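Local coordinates for reticulocyte binding protein (Streptococcus agalactiae COH1, PDB 3FAW), which is a cell-wall-anchored pullulanase of group B Streptococcus that probably hydrolyses alpha-1,6-glucosidic linkages in pullulan and related alpha-glucans, at residues Y202-E206 with I216-A221. Residues are numbered along the deposited sequence; the frame is centred on the assembly and turned at random.
Sequences YYLYE and ILDPYA. With CA (calcium ion), chain B.
Tyr205 and Ile216 form an antiparallel hydrogen-bonded pair, Tyr205 N giving a nearly straight bond to Ile216 O (3.2 Å, 174°) and Tyr205 O receiving Ile216 N at 2.7 Å. Beyond it the chains part, and a water bridges them, donating to Tyr203 O and Ile216 O and accepting from Asp218 N. On the face shared by the pair, Ile216 CD1 packs against Tyr205 CB at 3.8 Å. The Asp218 carboxylate takes hydrogen bonds on both oxygens, tying strand to turn. A chi1 of -171°, which turns CG away from the backbone N, carries it to the Tyr203 ring edge, where Tyr203 OH donates to the anti side of Asp218 OD2 at 2.7 Å, ring and carboxylate planes 64° apart. A second water, held by Tyr205 OH, also donates to OD2. Asp218 OD1 accepts Tyr220 N from above the carboxylate plane, an Asx turn inside the type I turn 218-221. At the strand's start, Tyr202 OH binds calcium at 2.6 Å, with four waters and the carbonyls of Lys165 and Lys363. Within this CBM48-like beta domain, strand 202-209 also pairs with strands 157-164 and 241-242; Tyr203 stacks on Phe243, and Tyr220 OH hydrogen-bonds Asp440 of helix 432-449 in the catalytic barrel.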
ATOM      1  N   TYR A 202      14.307 -18.529  18.742  1.00  9.95           N
ATOM      2  CA  TYR A 202      12.958 -18.339  18.214  1.00 10.83           C
ATOM      3  C   TYR A 202      11.900 -18.801  19.216  1.00 11.40           C
ATOM      4  O   TYR A 202      12.185 -19.617  20.088  1.00 11.88           O
ATOM      5  CB  TYR A 202      12.796 -19.092  16.895  1.00 10.82           C
ATOM      6  CG  TYR A 202      13.872 -18.792  15.878  1.00  8.77           C
ATOM      7  CD1 TYR A 202      14.818 -19.757  15.525  1.00 11.82           C
ATOM      8  CD2 TYR A 202      13.952 -17.545  15.271  1.00  8.66           C
ATOM      9  CE1 TYR A 202      15.805 -19.483  14.579  1.00 13.04           C
ATOM     10  CE2 TYR A 202      14.943 -17.260  14.335  1.00 10.93           C
ATOM     11  CZ  TYR A 202      15.861 -18.229  13.992  1.00 10.82           C
ATOM     12  OH  TYR A 202      16.829 -17.947  13.055  1.00 11.83           O
ATOM     13  N   TYR A 203      10.685 -18.266  19.095  1.00 11.47           N
ATOM     14  CA  TYR A 203       9.612 -18.592  20.030  1.00 11.30           C
ATOM     15  C   TYR A 203       8.209 -18.572  19.415  1.00 11.50           C
ATOM     16  O   TYR A 203       7.922 -17.807  18.489  1.00 11.43           O
ATOM     17  CB  TYR A 203       9.664 -17.670  21.264  1.00 10.98           C
ATOM     18  CG  TYR A 203       9.361 -16.211  20.992  1.00 11.73           C
ATOM     19  CD1 TYR A 203       8.105 -15.671  21.277  1.00 12.06           C
ATOM     20  CD2 TYR A 203      10.329 -15.367  20.452  1.00 11.15           C
ATOM     21  CE1 TYR A 203       7.823 -14.333  21.029  1.00 11.65           C
ATOM     22  CE2 TYR A 203      10.054 -14.028  20.201  1.00 11.95           C
ATOM     23  CZ  TYR A 203       8.802 -13.517  20.492  1.00 10.30           C
ATOM     24  OH  TYR A 203       8.537 -12.191  20.240  1.00 12.53           O
ATOM     25  N   LEU A 204       7.353 -19.448  19.939  1.00 10.61           N
ATOM     26  CA  LEU A 204       5.916 -19.406  19.693  1.00  9.82           C
ATOM     27  C   LEU A 204       5.211 -19.365  21.047  1.00  9.98           C
ATOM     28  O   LEU A 204       5.820 -19.669  22.074  1.00  7.42           O
ATOM     29  CB  LEU A 204       5.457 -20.631  18.898  1.00  9.24           C
ATOM     30  CG  LEU A 204       5.876 -20.723  17.426  1.00  7.94           C
ATOM     31  CD1 LEU A 204       5.490 -22.078  16.846  1.00  8.40           C
ATOM     32  CD2 LEU A 204       5.270 -19.598  16.595  1.00  6.23           C
ATOM     33  N   TYR A 205       3.937 -18.978  21.044  1.00 11.09           N
ATOM     34  CA  TYR A 205       3.101 -19.043  22.246  1.00 11.70           C
ATOM     35  C   TYR A 205       2.017 -20.096  22.065  1.00 12.51           C
ATOM     36  O   TYR A 205       1.313 -20.089  21.058  1.00 13.12           O
ATOM     37  CB  TYR A 205       2.438 -17.692  22.528  1.00 11.50           C
ATOM     38  CG  TYR A 205       3.372 -16.635  23.062  1.00 11.62           C
ATOM     39  CD1 TYR A 205       3.984 -16.784  24.304  1.00 10.11           C
ATOM     40  CD2 TYR A 205       3.635 -15.474  22.332  1.00 11.47           C
ATOM     41  CE1 TYR A 205       4.841 -15.810  24.803  1.00  9.76           C
ATOM     42  CE2 TYR A 205       4.487 -14.494  22.827  1.00 10.20           C
ATOM     43  CZ  TYR A 205       5.083 -14.669  24.064  1.00 10.95           C
ATOM     44  OH  TYR A 205       5.935 -13.709  24.555  1.00 13.35           O
ATOM     45  N   GLU A 206       1.885 -20.991  23.040  1.00 13.56           N
ATOM     46  CA  GLU A 206       0.786 -21.953  23.058  1.00 14.72           C
ATOM     47  C   GLU A 206      -0.313 -21.473  24.001  1.00 14.81           C
ATOM     48  O   GLU A 206      -0.102 -21.364  25.213  1.00 15.11           O
ATOM     49  CB  GLU A 206       1.265 -23.348  23.467  1.00 14.97           C
ATOM     50  CG  GLU A 206       0.215 -24.432  23.234  1.00 15.21           C
ATOM     51  CD  GLU A 206       0.740 -25.830  23.513  1.00 17.59           C
ATOM     52  OE1 GLU A 206       1.177 -26.083  24.654  1.00 19.76           O
ATOM     53  OE2 GLU A 206       0.709 -26.671  22.591  1.00 19.77           O
ATOM     54  N   ILE A 216       0.691 -19.824  18.393  1.00 12.24           N
ATOM     55  CA  ILE A 216       0.506 -18.539  17.698  1.00 11.88           C
ATOM     56  C   ILE A 216       1.801 -17.736  17.517  1.00 12.12           C
ATOM     57  O   ILE A 216       2.812 -17.991  18.177  1.00 12.36           O
ATOM     58  CB  ILE A 216      -0.595 -17.655  18.388  1.00 10.34           C
ATOM     59  CG1 ILE A 216      -0.149 -17.128  19.756  1.00  9.95           C
ATOM     60  CG2 ILE A 216      -1.900 -18.444  18.533  1.00  9.17           C
ATOM     61  CD1 ILE A 216       0.653 -15.849  19.714  1.00  8.75           C
ATOM     62  N   LEU A 217       1.745 -16.765  16.608  1.00 12.42           N
ATOM     63  CA  LEU A 217       2.881 -15.895  16.296  1.00 12.00           C
ATOM     64  C   LEU A 217       2.696 -14.562  17.000  1.00 12.71           C
ATOM     65  O   LEU A 217       1.679 -13.899  16.811  1.00 12.41           O
ATOM     66  CB  LEU A 217       2.991 -15.676  14.780  1.00 12.57           C
ATOM     67  CG  LEU A 217       3.941 -14.574  14.289  1.00 11.50           C
ATOM     68  CD1 LEU A 217       5.344 -14.775  14.853  1.00 14.17           C
ATOM     69  CD2 LEU A 217       3.983 -14.515  12.756  1.00 10.58           C
ATOM     70  N   ASP A 218       3.677 -14.181  17.816  1.00 13.49           N
ATOM     71  CA  ASP A 218       3.679 -12.882  18.488  1.00 13.23           C
ATOM     72  C   ASP A 218       3.452 -11.766  17.458  1.00 12.58           C
ATOM     73  O   ASP A 218       4.289 -11.559  16.577  1.00 11.11           O
ATOM     74  CB  ASP A 218       5.016 -12.683  19.215  1.00 12.23           C
ATOM     75  CG  ASP A 218       5.034 -11.457  20.110  1.00 12.92           C
ATOM     76  OD1 ASP A 218       4.047 -10.688  20.134  1.00 12.74           O
ATOM     77  OD2 ASP A 218       6.056 -11.256  20.803  1.00 12.86           O
ATOM     78  N   PRO A 219       2.307 -11.056  17.547  1.00 12.75           N
ATOM     79  CA  PRO A 219       2.066  -9.982  16.578  1.00 12.45           C
ATOM     80  C   PRO A 219       3.064  -8.820  16.653  1.00 12.78           C
ATOM     81  O   PRO A 219       3.240  -8.120  15.666  1.00 12.66           O
ATOM     82  CB  PRO A 219       0.636  -9.511  16.896  1.00 12.18           C
ATOM     83  CG  PRO A 219       0.308 -10.046  18.217  1.00 14.71           C
ATOM     84  CD  PRO A 219       1.192 -11.219  18.496  1.00 12.53           C
ATOM     85  N   TYR A 220       3.708  -8.638  17.807  1.00 13.23           N
ATOM     86  CA  TYR A 220       4.714  -7.592  18.010  1.00 12.78           C
ATOM     87  C   TYR A 220       6.149  -8.090  17.811  1.00 13.34           C
ATOM     88  O   TYR A 220       7.096  -7.425  18.223  1.00 13.52           O
ATOM     89  CB  TYR A 220       4.556  -6.978  19.410  1.00 12.25           C
ATOM     90  CG  TYR A 220       3.453  -5.956  19.477  1.00  8.92           C
ATOM     91  CD1 TYR A 220       2.120  -6.349  19.404  1.00 12.17           C
ATOM     92  CD2 TYR A 220       3.735  -4.598  19.591  1.00  7.57           C
ATOM     93  CE1 TYR A 220       1.099  -5.424  19.449  1.00  8.32           C
ATOM     94  CE2 TYR A 220       2.714  -3.658  19.639  1.00  8.82           C
ATOM     95  CZ  TYR A 220       1.396  -4.083  19.568  1.00  8.17           C
ATOM     96  OH  TYR A 220       0.363  -3.184  19.615  1.00  9.24           O
ATOM     97  N   ALA A 221       6.300  -9.248  17.173  1.00 14.08           N
ATOM     98  CA  ALA A 221       7.614  -9.802  16.835  1.00 15.59           C
ATOM     99  C   ALA A 221       8.414  -8.863  15.922  1.00 16.53           C
ATOM    100  O   ALA A 221       7.905  -8.404  14.896  1.00 16.77           O
ATOM    101  CB  ALA A 221       7.450 -11.176  16.166  1.00 14.48           C
TER
HETATM  102 CA    CA B   1      19.236 -18.888  12.911  1.00 13.22          CA
HETATM  103  O   HOH W   1       5.482 -16.203  18.634  1.00  9.05           O
HETATM  104  O   HOH W   2       5.955 -11.394  23.453  1.00 10.29           O
HETATM  105  O   HOH W   3      20.890 -20.337  11.840  1.00 11.35           O
HETATM  106  O   HOH W   4      17.905 -20.636  11.964  1.00 13.08           O
HETATM  107  O   HOH W   5      21.405 -17.892  13.546  1.00 18.52           O
HETATM  108  O   HOH W   6      19.027 -17.329  14.876  1.00  8.17           O